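Local coordinates for twitching motility protein PilT (Aquifex aeolicus, PDB 2EWV), which is a hexameric ATPase that probably uses ATP hydrolysis to drive retraction of type IV pili and so twitching motility, at residues L122-K127 with S150-S155; T142-S147 with H242-I247; R280-I285 with G341-E346; V290-L295 with Q328-T333. All coordinates share one frame; numbering follows the deposited sequence.

Contact 1 (L122-K127 with S150-S155); sequences LGLPDK and STTIAS. With ADP (adenosine-5'-diphosphate), chain B.
L122 reaches the helix that follows the P-loop with both branches of its side chain. L122 CD1 lies 3.6 Å from T151 CG2, while L122 CD2 rests 3.7 Å from T152 CA, and both methyls also sit against S155. L124 adds a looser touch, L124 CD2 being 4.0 Å from T152 OG1. The torsion of T151 divides its labour: CG2 stands anti to the backbone N and faces L122, leaving T151 OG1 beside the adenine, 3.3 Å from ADP C8. The nucleotide is gripped by backbone from both segments. L122 O accepts from ADP N6 at 3.1 Å, and S150 N donates to ADP O3B at 2.9 Å; the bond from T151 N to the alpha-phosphate is weak. One step further out, the hydroxyls along this face have partners beyond the leucines: T151 OG1 bonds to Y177 OH, T152 OG1 to Q279 and S155 OG to the carbonyl of P117. A carbonyl oxygen set against the exocyclic amine suits adenine, whereas the carbonyl that guanine carries there would offer no proton, consistent with an adenine-selective pocket.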
# COMPACT_ATOMS: atom_id res chain seq x y z
N LEU A 122 -45.22 0.39 24.89
CA LEU A 122 -44.13 1.25 24.42
C LEU A 122 -44.50 2.72 24.61
O LEU A 122 -43.98 3.39 25.49
CB LEU A 122 -43.85 0.97 22.94
CG LEU A 122 -42.67 0.06 22.56
CD1 LEU A 122 -42.60 -1.17 23.46
CD2 LEU A 122 -42.81 -0.33 21.10
N GLY A 123 -45.42 3.20 23.78
CA GLY A 123 -45.86 4.58 23.86
C GLY A 123 -46.19 5.15 22.49
O GLY A 123 -47.03 6.05 22.39
N LEU A 124 -45.54 4.65 21.44
CA LEU A 124 -45.77 5.13 20.08
C LEU A 124 -47.25 5.21 19.76
O LEU A 124 -48.05 4.52 20.38
CB LEU A 124 -45.11 4.22 19.05
CG LEU A 124 -43.60 4.06 19.10
CD1 LEU A 124 -42.94 5.43 19.18
CD2 LEU A 124 -43.23 3.21 20.31
N PRO A 125 -47.62 6.05 18.79
CA PRO A 125 -49.02 6.20 18.40
C PRO A 125 -49.52 4.95 17.69
O PRO A 125 -48.79 3.97 17.56
CB PRO A 125 -48.97 7.40 17.47
CG PRO A 125 -47.66 7.22 16.80
CD PRO A 125 -46.75 6.88 17.95
N ASP A 126 -50.76 5.00 17.23
CA ASP A 126 -51.33 3.87 16.54
C ASP A 126 -51.06 4.01 15.04
O ASP A 126 -51.68 3.35 14.21
CB ASP A 126 -52.84 3.80 16.81
CG ASP A 126 -53.17 3.83 18.30
OD1 ASP A 126 -54.37 3.78 18.64
OD2 ASP A 126 -52.22 3.91 19.12
N LYS A 127 -50.10 4.87 14.71
CA LYS A 127 -49.71 5.11 13.33
C LYS A 127 -48.56 4.16 12.99
O LYS A 127 -48.55 3.56 11.92
CB LYS A 127 -49.24 6.56 13.14
CG LYS A 127 -50.12 7.41 12.21
CD LYS A 127 -50.14 6.84 10.80
CE LYS A 127 -50.80 7.77 9.79
NZ LYS A 127 -50.79 7.18 8.42
N SER A 150 -34.11 -0.68 20.37
CA SER A 150 -34.20 -2.15 20.34
C SER A 150 -35.62 -2.61 20.55
O SER A 150 -36.18 -3.36 19.74
CB SER A 150 -33.33 -2.79 21.42
OG SER A 150 -31.94 -2.70 21.13
N THR A 151 -36.20 -2.17 21.67
CA THR A 151 -37.57 -2.52 22.03
C THR A 151 -38.58 -2.09 20.95
O THR A 151 -39.37 -2.92 20.50
CB THR A 151 -37.97 -1.89 23.40
OG1 THR A 151 -36.92 -2.10 24.35
CG2 THR A 151 -39.25 -2.51 23.94
N THR A 152 -38.54 -0.82 20.54
CA THR A 152 -39.46 -0.32 19.52
C THR A 152 -39.41 -1.21 18.30
O THR A 152 -40.44 -1.48 17.70
CB THR A 152 -39.14 1.12 19.05
OG1 THR A 152 -39.46 2.05 20.09
CG2 THR A 152 -39.97 1.47 17.82
N ILE A 153 -38.21 -1.66 17.94
CA ILE A 153 -38.02 -2.52 16.77
C ILE A 153 -38.56 -3.93 16.95
O ILE A 153 -39.25 -4.45 16.08
CB ILE A 153 -36.55 -2.64 16.37
CG1 ILE A 153 -35.98 -1.28 15.98
CG2 ILE A 153 -36.42 -3.58 15.17
CD1 ILE A 153 -36.64 -0.69 14.74
N ALA A 154 -38.23 -4.55 18.09
CA ALA A 154 -38.68 -5.91 18.38
C ALA A 154 -40.21 -5.98 18.54
O ALA A 154 -40.80 -7.04 18.35
CB ALA A 154 -38.00 -6.44 19.64
N SER A 155 -40.83 -4.86 18.89
CA SER A 155 -42.29 -4.82 19.03
C SER A 155 -42.88 -4.77 17.61
O SER A 155 -43.93 -5.36 17.35
CB SER A 155 -42.74 -3.58 19.82
OG SER A 155 -42.46 -3.69 21.19
PB ADP B . -31.41 1.04 23.01
O1B ADP B . -29.97 1.36 22.92
O2B ADP B . -32.27 2.36 22.62
O3B ADP B . -31.70 -0.15 21.98
PA ADP B . -33.18 -0.29 24.63
O1A ADP B . -34.02 -0.16 23.42
O2A ADP B . -32.83 -1.86 24.88
O3A ADP B . -31.79 0.57 24.53
O5' ADP B . -34.04 0.25 25.89
C5' ADP B . -33.28 0.04 27.10
C4' ADP B . -34.19 0.02 28.34
O4' ADP B . -35.27 1.01 28.22
C3' ADP B . -34.84 -1.37 28.52
O3' ADP B . -34.79 -1.77 29.88
C2' ADP B . -36.28 -1.15 28.01
O2' ADP B . -37.24 -2.02 28.62
C1' ADP B . -36.56 0.34 28.28
N9 ADP B . -37.48 0.90 27.25
C8 ADP B . -37.33 0.80 25.88
N7 ADP B . -38.31 1.39 25.26
C5 ADP B . -39.16 1.93 26.17
C6 ADP B . -40.39 2.66 26.10
N6 ADP B . -40.94 2.99 24.88
N1 ADP B . -40.99 3.04 27.27
C2 ADP B . -40.47 2.73 28.46
N3 ADP B . -39.32 2.03 28.57
C4 ADP B . -38.65 1.61 27.47

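Contact 2 (T142-S147 with H242-I247). With ADP (adenosine-5'-diphosphate), chain B.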
# COMPACT_ATOMS: atom_id res chain seq x y z
N THR A 142 -34.20 6.03 15.31
CA THR A 142 -32.98 6.68 15.77
C THR A 142 -33.09 7.34 17.14
O THR A 142 -34.17 7.76 17.57
CB THR A 142 -32.54 7.78 14.79
OG1 THR A 142 -33.54 8.80 14.74
CG2 THR A 142 -32.32 7.19 13.40
N GLY A 143 -31.95 7.43 17.81
CA GLY A 143 -31.91 8.06 19.11
C GLY A 143 -30.62 7.81 19.86
O GLY A 143 -29.79 7.00 19.45
N PRO A 144 -30.43 8.51 20.98
CA PRO A 144 -29.20 8.29 21.74
C PRO A 144 -29.25 6.89 22.34
O PRO A 144 -30.32 6.40 22.70
CB PRO A 144 -29.27 9.38 22.81
CG PRO A 144 -30.75 9.48 23.07
CD PRO A 144 -31.32 9.45 21.67
N THR A 145 -28.10 6.23 22.42
CA THR A 145 -28.05 4.90 23.00
C THR A 145 -28.78 5.01 24.35
O THR A 145 -28.37 5.77 25.23
CB THR A 145 -26.58 4.42 23.18
OG1 THR A 145 -25.67 5.39 22.62
CG2 THR A 145 -26.36 3.08 22.46
N GLY A 146 -29.88 4.26 24.47
CA GLY A 146 -30.69 4.27 25.68
C GLY A 146 -32.00 5.01 25.46
O GLY A 146 -32.42 5.84 26.28
N SER A 147 -32.68 4.72 24.35
CA SER A 147 -33.93 5.40 24.05
C SER A 147 -35.05 4.53 23.50
O SER A 147 -35.98 5.04 22.88
CB SER A 147 -33.65 6.56 23.09
OG SER A 147 -32.90 6.12 21.99
N HIS A 242 -27.97 6.76 15.09
CA HIS A 242 -27.92 7.36 16.42
C HIS A 242 -28.31 8.84 16.46
O HIS A 242 -28.10 9.51 17.47
CB HIS A 242 -26.53 7.16 17.04
CG HIS A 242 -26.41 5.92 17.88
ND1 HIS A 242 -25.27 5.62 18.60
CD2 HIS A 242 -27.29 4.93 18.13
CE1 HIS A 242 -25.46 4.49 19.26
NE2 HIS A 242 -26.68 4.05 18.99
N THR A 243 -28.89 9.33 15.36
CA THR A 243 -29.32 10.73 15.26
C THR A 243 -30.24 11.13 16.43
O THR A 243 -30.16 10.55 17.51
CB THR A 243 -30.04 11.00 13.93
OG1 THR A 243 -31.27 10.28 13.90
CG2 THR A 243 -29.17 10.57 12.74
N ASN A 244 -31.11 12.12 16.22
CA ASN A 244 -31.99 12.57 17.31
C ASN A 244 -33.27 13.25 16.84
O ASN A 244 -34.20 13.46 17.63
CB ASN A 244 -31.24 13.53 18.22
CG ASN A 244 -31.98 13.82 19.51
OD1 ASN A 244 -31.81 13.12 20.51
ND2 ASN A 244 -32.84 14.84 19.48
N THR A 245 -33.31 13.61 15.57
CA THR A 245 -34.48 14.27 15.01
C THR A 245 -34.68 13.81 13.57
O THR A 245 -33.79 13.20 12.97
CB THR A 245 -34.33 15.82 15.09
OG1 THR A 245 -35.55 16.45 14.66
CG2 THR A 245 -33.16 16.30 14.23
N ALA A 246 -35.86 14.08 13.02
CA ALA A 246 -36.19 13.68 11.65
C ALA A 246 -35.34 14.41 10.63
O ALA A 246 -34.63 13.78 9.84
CB ALA A 246 -37.67 13.95 11.38
N ILE A 247 -35.42 15.75 10.65
CA ILE A 247 -34.67 16.59 9.72
C ILE A 247 -33.20 16.18 9.61
O ILE A 247 -32.66 16.04 8.51
CB ILE A 247 -34.76 18.12 10.11
CG1 ILE A 247 -34.21 18.35 11.53
CG2 ILE A 247 -36.21 18.59 10.02
CD1 ILE A 247 -34.26 19.82 11.96
PB ADP B . -31.41 1.04 23.01
O1B ADP B . -29.97 1.36 22.92
O2B ADP B . -32.27 2.36 22.62
O3B ADP B . -31.70 -0.15 21.98
PA ADP B . -33.18 -0.29 24.63
O1A ADP B . -34.02 -0.16 23.42
O2A ADP B . -32.83 -1.86 24.88
O3A ADP B . -31.79 0.57 24.53
O5' ADP B . -34.04 0.25 25.89
C5' ADP B . -33.28 0.04 27.10
C4' ADP B . -34.19 0.02 28.34
O4' ADP B . -35.27 1.01 28.22
C3' ADP B . -34.84 -1.37 28.52
O3' ADP B . -34.79 -1.77 29.88
C2' ADP B . -36.28 -1.15 28.01
O2' ADP B . -37.24 -2.02 28.62
C1' ADP B . -36.56 0.34 28.28
N9 ADP B . -37.48 0.90 27.25
C8 ADP B . -37.33 0.80 25.88
N7 ADP B . -38.31 1.39 25.26
C5 ADP B . -39.16 1.93 26.17
C6 ADP B . -40.39 2.66 26.10
N6 ADP B . -40.94 2.99 24.88
N1 ADP B . -40.99 3.04 27.27
C2 ADP B . -40.47 2.73 28.46
N3 ADP B . -39.32 2.03 28.57
C4 ADP B . -38.65 1.61 27.47
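T142 and T243 both hold OG1 between the backbone N and the carbonyl carbon (chi1 63° and 66°), which brings the two hydroxyls together across the contact. Their OG1 atoms are 2.8 Å apart in a weak hydrogen bond, and each oxygen has a further partner, S278 OG for T142 and T249 OG1 for T243. Next along, the backbones come close: G143 CA approaches T243 O at 3.4 Å, a CA-H...O contact. A second such contact, from H242 CA to G143 O, runs the other way, and that same carbonyl also receives K149 NZ. The imidazole of H242 reaches back over the loop, with the backbone N of T145 above one of its faces. T145 OG1 comes to 3.5 Å from H242 CE1, and T145 CG2 is 3.6 Å from H242 NE2. P144 touches N244 more loosely. Within the P-loop, S147 OG donates to P144 O at 2.7 Å, tying the bend together behind the amides that hold phosphate. S147 N donates a hydrogen bond to ADP O2B at 3.0 Å, and G146 N a longer one to ADP O1B at 3.3 Å. The sequence around H242 fits the His box of PilT-type secretion ATPases. R229 and T233 of a neighbouring subunit pack on H242 and T145. In the fold, 142-147 links strand 137-142 to helix 149-163, while residues 242-247 follow strand 236-239 and run into the start of helix 246-255; these two strands are parallel neighbours in the central sheet, so the contact bridges the loops that follow them.

Contact 3 (R280-I285 with G341-E346). With ADP (adenosine-5'-diphosphate), chain B.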
# COMPACT_ATOMS: atom_id res chain seq x y z
N ARG A 280 -36.17 9.60 22.68
CA ARG A 280 -35.41 10.06 23.84
C ARG A 280 -36.24 9.60 25.03
O ARG A 280 -37.43 9.86 25.08
CB ARG A 280 -35.31 11.59 23.88
CG ARG A 280 -34.53 12.23 22.74
CD ARG A 280 -33.82 13.51 23.22
NE ARG A 280 -32.97 13.25 24.38
CZ ARG A 280 -31.98 14.04 24.80
NH1 ARG A 280 -31.27 13.71 25.87
NH2 ARG A 280 -31.68 15.15 24.13
N LEU A 281 -35.63 8.90 25.98
CA LEU A 281 -36.40 8.44 27.13
C LEU A 281 -36.34 9.38 28.33
O LEU A 281 -35.42 9.32 29.14
CB LEU A 281 -35.95 7.05 27.56
CG LEU A 281 -36.33 5.95 26.58
CD1 LEU A 281 -36.18 4.60 27.27
CD2 LEU A 281 -37.77 6.16 26.12
N LEU A 282 -37.35 10.25 28.44
CA LEU A 282 -37.43 11.20 29.54
C LEU A 282 -38.04 10.54 30.77
O LEU A 282 -38.51 9.41 30.70
CB LEU A 282 -38.31 12.40 29.17
CG LEU A 282 -37.83 13.42 28.15
CD1 LEU A 282 -37.57 12.74 26.83
CD2 LEU A 282 -38.88 14.51 27.99
N PRO A 283 -38.01 11.25 31.92
CA PRO A 283 -38.58 10.69 33.14
C PRO A 283 -40.02 11.14 33.44
O PRO A 283 -40.46 12.22 33.03
CB PRO A 283 -37.59 11.12 34.22
CG PRO A 283 -37.16 12.46 33.75
CD PRO A 283 -37.03 12.31 32.24
N LYS A 284 -40.74 10.29 34.17
CA LYS A 284 -42.12 10.54 34.56
C LYS A 284 -42.16 10.69 36.05
O LYS A 284 -41.33 10.12 36.77
CB LYS A 284 -43.01 9.37 34.17
CG LYS A 284 -44.51 9.59 34.38
CD LYS A 284 -45.30 8.44 33.79
CE LYS A 284 -46.63 8.95 33.26
NZ LYS A 284 -47.42 7.93 32.52
N ILE A 285 -43.13 11.46 36.53
CA ILE A 285 -43.28 11.64 37.96
C ILE A 285 -44.01 10.42 38.52
O ILE A 285 -44.73 10.49 39.52
CB ILE A 285 -44.05 12.97 38.25
CG1 ILE A 285 -43.37 14.09 37.45
CG2 ILE A 285 -44.01 13.27 39.78
CD1 ILE A 285 -43.86 15.48 37.69
N GLY A 341 -49.42 16.39 32.64
CA GLY A 341 -48.80 16.34 33.95
C GLY A 341 -47.90 15.13 34.10
O GLY A 341 -48.22 14.19 34.84
N LEU A 342 -46.78 15.15 33.37
CA LEU A 342 -45.79 14.07 33.42
C LEU A 342 -44.39 14.66 33.42
O LEU A 342 -43.68 14.61 34.42
CB LEU A 342 -45.94 13.14 32.21
CG LEU A 342 -47.25 12.39 32.01
CD1 LEU A 342 -48.36 13.36 31.65
CD2 LEU A 342 -47.08 11.36 30.91
N ILE A 343 -44.00 15.21 32.28
CA ILE A 343 -42.69 15.81 32.14
C ILE A 343 -42.71 17.27 32.56
O ILE A 343 -43.55 18.05 32.11
CB ILE A 343 -42.17 15.70 30.69
CG1 ILE A 343 -43.04 16.53 29.75
CG2 ILE A 343 -42.15 14.24 30.26
CD1 ILE A 343 -42.51 16.61 28.33
N THR A 344 -41.79 17.63 33.46
CA THR A 344 -41.67 18.99 33.96
C THR A 344 -41.19 19.90 32.83
O THR A 344 -40.73 19.42 31.79
CB THR A 344 -40.68 19.02 35.15
OG1 THR A 344 -39.35 18.78 34.68
CG2 THR A 344 -41.05 17.93 36.15
N LEU A 345 -41.29 21.21 33.02
CA LEU A 345 -40.91 22.13 31.96
C LEU A 345 -39.43 22.14 31.57
O LEU A 345 -39.10 22.39 30.42
CB LEU A 345 -41.34 23.56 32.33
CG LEU A 345 -41.11 24.60 31.23
CD1 LEU A 345 -41.99 24.29 30.02
CD2 LEU A 345 -41.41 25.99 31.77
N GLU A 346 -38.55 21.88 32.53
CA GLU A 346 -37.11 21.88 32.26
C GLU A 346 -36.63 20.64 31.50
O GLU A 346 -35.77 20.73 30.62
CB GLU A 346 -36.31 22.02 33.57
CG GLU A 346 -34.79 21.97 33.38
CD GLU A 346 -34.22 23.21 32.68
OE1 GLU A 346 -33.14 23.10 32.05
OE2 GLU A 346 -34.85 24.28 32.78
PB ADP B . -31.41 1.04 23.01
O1B ADP B . -29.97 1.36 22.92
O2B ADP B . -32.27 2.36 22.62
O3B ADP B . -31.70 -0.15 21.98
PA ADP B . -33.18 -0.29 24.63
O1A ADP B . -34.02 -0.16 23.42
O2A ADP B . -32.83 -1.86 24.88
O3A ADP B . -31.79 0.57 24.53
O5' ADP B . -34.04 0.25 25.89
C5' ADP B . -33.28 0.04 27.10
C4' ADP B . -34.19 0.02 28.34
O4' ADP B . -35.27 1.01 28.22
C3' ADP B . -34.84 -1.37 28.52
O3' ADP B . -34.79 -1.77 29.88
C2' ADP B . -36.28 -1.15 28.01
O2' ADP B . -37.24 -2.02 28.62
C1' ADP B . -36.56 0.34 28.28
N9 ADP B . -37.48 0.90 27.25
C8 ADP B . -37.33 0.80 25.88
N7 ADP B . -38.31 1.39 25.26
C5 ADP B . -39.16 1.93 26.17
C6 ADP B . -40.39 2.66 26.10
N6 ADP B . -40.94 2.99 24.88
N1 ADP B . -40.99 3.04 27.27
C2 ADP B . -40.47 2.73 28.46
N3 ADP B . -39.32 2.03 28.57
C4 ADP B . -38.65 1.61 27.47
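K284 lies alongside L342, the two side chains pointing the same way, with K284 CE 3.4 Å from L342 CD2. With CG anti to the backbone N (chi1 -173°), the lysine runs out as a long arm that bends at chi3, and K284 NZ ends 3.8 Å from L342 CD2, so the aliphatic stem makes the main touch. I285 meets the backbone of the same leucine: I285 CD1 is 3.4 Å from L342 O. Beyond that, the I285 side chain crosses that of T344 at about a right angle, with I285 CD1 4.0 Å from T344 CG2. Residues 280-285 carry the last part of strand 275-283 and the chain just after it. That strand pairs with the antiparallel edge strand 289-295 in a beta hairpin of the central seven-stranded sheet, and residues 341-346 come from the C-terminal part of the chain, after helix 331-336. Deeper in, L282 CD2 rests 4.0 Å from I343 CG2, an apolar contact that A292 and A351 extend around the leucine. I343 CG2 also sits 3.8 Å from P283 O. The CB of L281 leaves the strand on nearly the opposite side from that of L282, toward the nucleotide, where L281 CD1 is 3.8 Å from ADP O4'. On the C-terminal segment, the T344 hydroxyl bonds to D347.

Contact 4 (V290-L295 with Q328-T333); sequences VLAYEL and QTMNQT
L295 and Q328 form a single antiparallel bridge of the hydrogen-bonded type, through two weak bonds: L295 N to Q328 O at 3.5 Å and Q328 N to L295 O at 3.2 Å. From there the chain turns into helix 331-336, and its side chains pack along the edge strand. M330, bent at chi2 and chi3, curls its thioether against the strand, with M330 SD 3.6 Å from Y293 O and M330 CE 3.9 Å from A292 CB. E294 crosses M330 at about a right angle, E294 CB being 3.7 Å from M330 CG; the glutamate leaves with CG anti to its backbone N (chi1 -161°) and stays extended, carrying the carboxylate past M330 to T245, whose OG1 bonds to E294 OE2. On the other flank the Y293 ring meets the amide of Q328 obliquely, Y293 CE1 to Q328 NE2 at 4.1 Å, the two planes 28° apart. L291 CD2 lies at the edge of the same ring. T333 sets its side chain against the carbonyl oxygen of Y293, and T333 OG1 donates to T329 O at 3.1 Å. T329 OG1 then accepts from Q332 N at 3.2 Å, a capping bond in the turn that leads into the helix. These two bonds within 328-333 probably help to hold the turn, while what joins it to the strand is mainly van der Waals packing of M330, T333 and Q328 against A292, Y293 and E294, with one weak bridge at L295.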
# COMPACT_ATOMS: atom_id res chain seq x y z
N VAL A 290 -41.08 7.50 30.26
CA VAL A 290 -42.07 8.01 29.31
C VAL A 290 -41.21 8.33 28.11
O VAL A 290 -40.00 8.49 28.23
CB VAL A 290 -42.73 9.34 29.78
CG1 VAL A 290 -43.70 9.86 28.70
CG2 VAL A 290 -43.48 9.10 31.06
N LEU A 291 -41.83 8.47 26.95
CA LEU A 291 -41.01 8.69 25.79
C LEU A 291 -41.32 9.89 24.91
O LEU A 291 -42.47 10.11 24.52
CB LEU A 291 -41.04 7.40 24.98
CG LEU A 291 -40.70 7.31 23.50
CD1 LEU A 291 -39.20 7.24 23.25
CD2 LEU A 291 -41.40 6.06 22.98
N ALA A 292 -40.29 10.68 24.60
CA ALA A 292 -40.47 11.82 23.73
C ALA A 292 -40.11 11.30 22.34
O ALA A 292 -39.47 10.27 22.23
CB ALA A 292 -39.53 12.94 24.13
N TYR A 293 -40.52 12.00 21.29
CA TYR A 293 -40.17 11.55 19.95
C TYR A 293 -40.62 12.46 18.82
O TYR A 293 -41.42 13.38 19.02
CB TYR A 293 -40.68 10.11 19.72
CG TYR A 293 -42.18 9.92 19.86
CD1 TYR A 293 -43.06 10.73 19.17
CD2 TYR A 293 -42.70 8.91 20.66
CE1 TYR A 293 -44.43 10.56 19.26
CE2 TYR A 293 -44.08 8.72 20.77
CZ TYR A 293 -44.93 9.56 20.06
OH TYR A 293 -46.28 9.40 20.16
N GLU A 294 -40.08 12.23 17.63
CA GLU A 294 -40.43 13.01 16.45
C GLU A 294 -40.74 11.99 15.36
O GLU A 294 -39.92 11.12 15.05
CB GLU A 294 -39.25 13.93 16.04
CG GLU A 294 -39.64 15.13 15.12
CD GLU A 294 -38.69 16.33 15.23
OE1 GLU A 294 -38.84 17.29 14.45
OE2 GLU A 294 -37.80 16.33 16.11
N LEU A 295 -41.94 12.08 14.80
CA LEU A 295 -42.39 11.14 13.79
C LEU A 295 -42.65 11.80 12.44
O LEU A 295 -43.46 12.72 12.31
CB LEU A 295 -43.66 10.43 14.29
CG LEU A 295 -44.06 9.09 13.68
CD1 LEU A 295 -44.26 8.08 14.80
CD2 LEU A 295 -45.33 9.23 12.85
N GLN A 328 -45.56 14.91 13.42
CA GLN A 328 -45.56 15.57 14.73
C GLN A 328 -44.16 16.04 15.17
O GLN A 328 -43.31 15.22 15.52
CB GLN A 328 -46.15 14.65 15.79
CG GLN A 328 -46.34 15.29 17.16
CD GLN A 328 -47.18 14.45 18.10
OE1 GLN A 328 -48.34 14.15 17.81
NE2 GLN A 328 -46.60 14.06 19.23
N THR A 329 -43.93 17.35 15.14
CA THR A 329 -42.63 17.92 15.55
C THR A 329 -42.29 17.42 16.94
O THR A 329 -43.17 16.95 17.67
CB THR A 329 -42.64 19.49 15.56
OG1 THR A 329 -43.64 19.97 16.46
CG2 THR A 329 -42.89 20.05 14.16
N MET A 330 -41.02 17.51 17.32
CA MET A 330 -40.57 17.05 18.64
C MET A 330 -41.15 17.89 19.79
O MET A 330 -41.25 17.41 20.93
CB MET A 330 -39.04 17.05 18.71
CG MET A 330 -38.43 15.72 19.13
SD MET A 330 -38.89 15.21 20.81
CE MET A 330 -37.30 14.77 21.47
N ASN A 331 -41.55 19.13 19.50
CA ASN A 331 -42.11 20.01 20.51
C ASN A 331 -43.61 19.81 20.70
O ASN A 331 -44.10 19.86 21.83
CB ASN A 331 -41.81 21.47 20.18
CG ASN A 331 -40.35 21.83 20.41
OD1 ASN A 331 -39.47 21.43 19.65
ND2 ASN A 331 -40.09 22.59 21.47
N GLN A 332 -44.34 19.60 19.61
CA GLN A 332 -45.79 19.38 19.71
C GLN A 332 -45.97 18.13 20.57
O GLN A 332 -47.08 17.80 20.99
CB GLN A 332 -46.41 19.17 18.31
CG GLN A 332 -47.94 19.10 18.30
CD GLN A 332 -48.54 19.20 16.90
OE1 GLN A 332 -48.29 20.16 16.17
NE2 GLN A 332 -49.35 18.21 16.53
N THR A 333 -44.84 17.47 20.82
CA THR A 333 -44.78 16.26 21.64
C THR A 333 -44.23 16.60 23.03
O THR A 333 -44.81 16.22 24.04
CB THR A 333 -43.85 15.20 21.03
OG1 THR A 333 -44.27 14.91 19.70
CG2 THR A 333 -43.90 13.93 21.86

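How the contacts relate
Contacts 1, 2 and 3 all touch the ADP, and contact 4 reaches the nucleotide through L291. Contacts 1 and 2 cross along the chain, their segments adjoining in the P-loop, with centres 14 Å apart. Contacts 3 and 4 both come after contacts 1 and 2 in the chain, contact 4 falling between the two segments of contact 3; strands 275-283 and 289-295 join the two as neighbours in the central sheet, with centres 12 Å apart. Y293 packs on L124 and P125, linking contact 4 to contact 1, and contacts 2 and 4 meet where S147 O packs on L291. The C-terminal segments of the chain are thus tied to the nucleotide site through this hairpin.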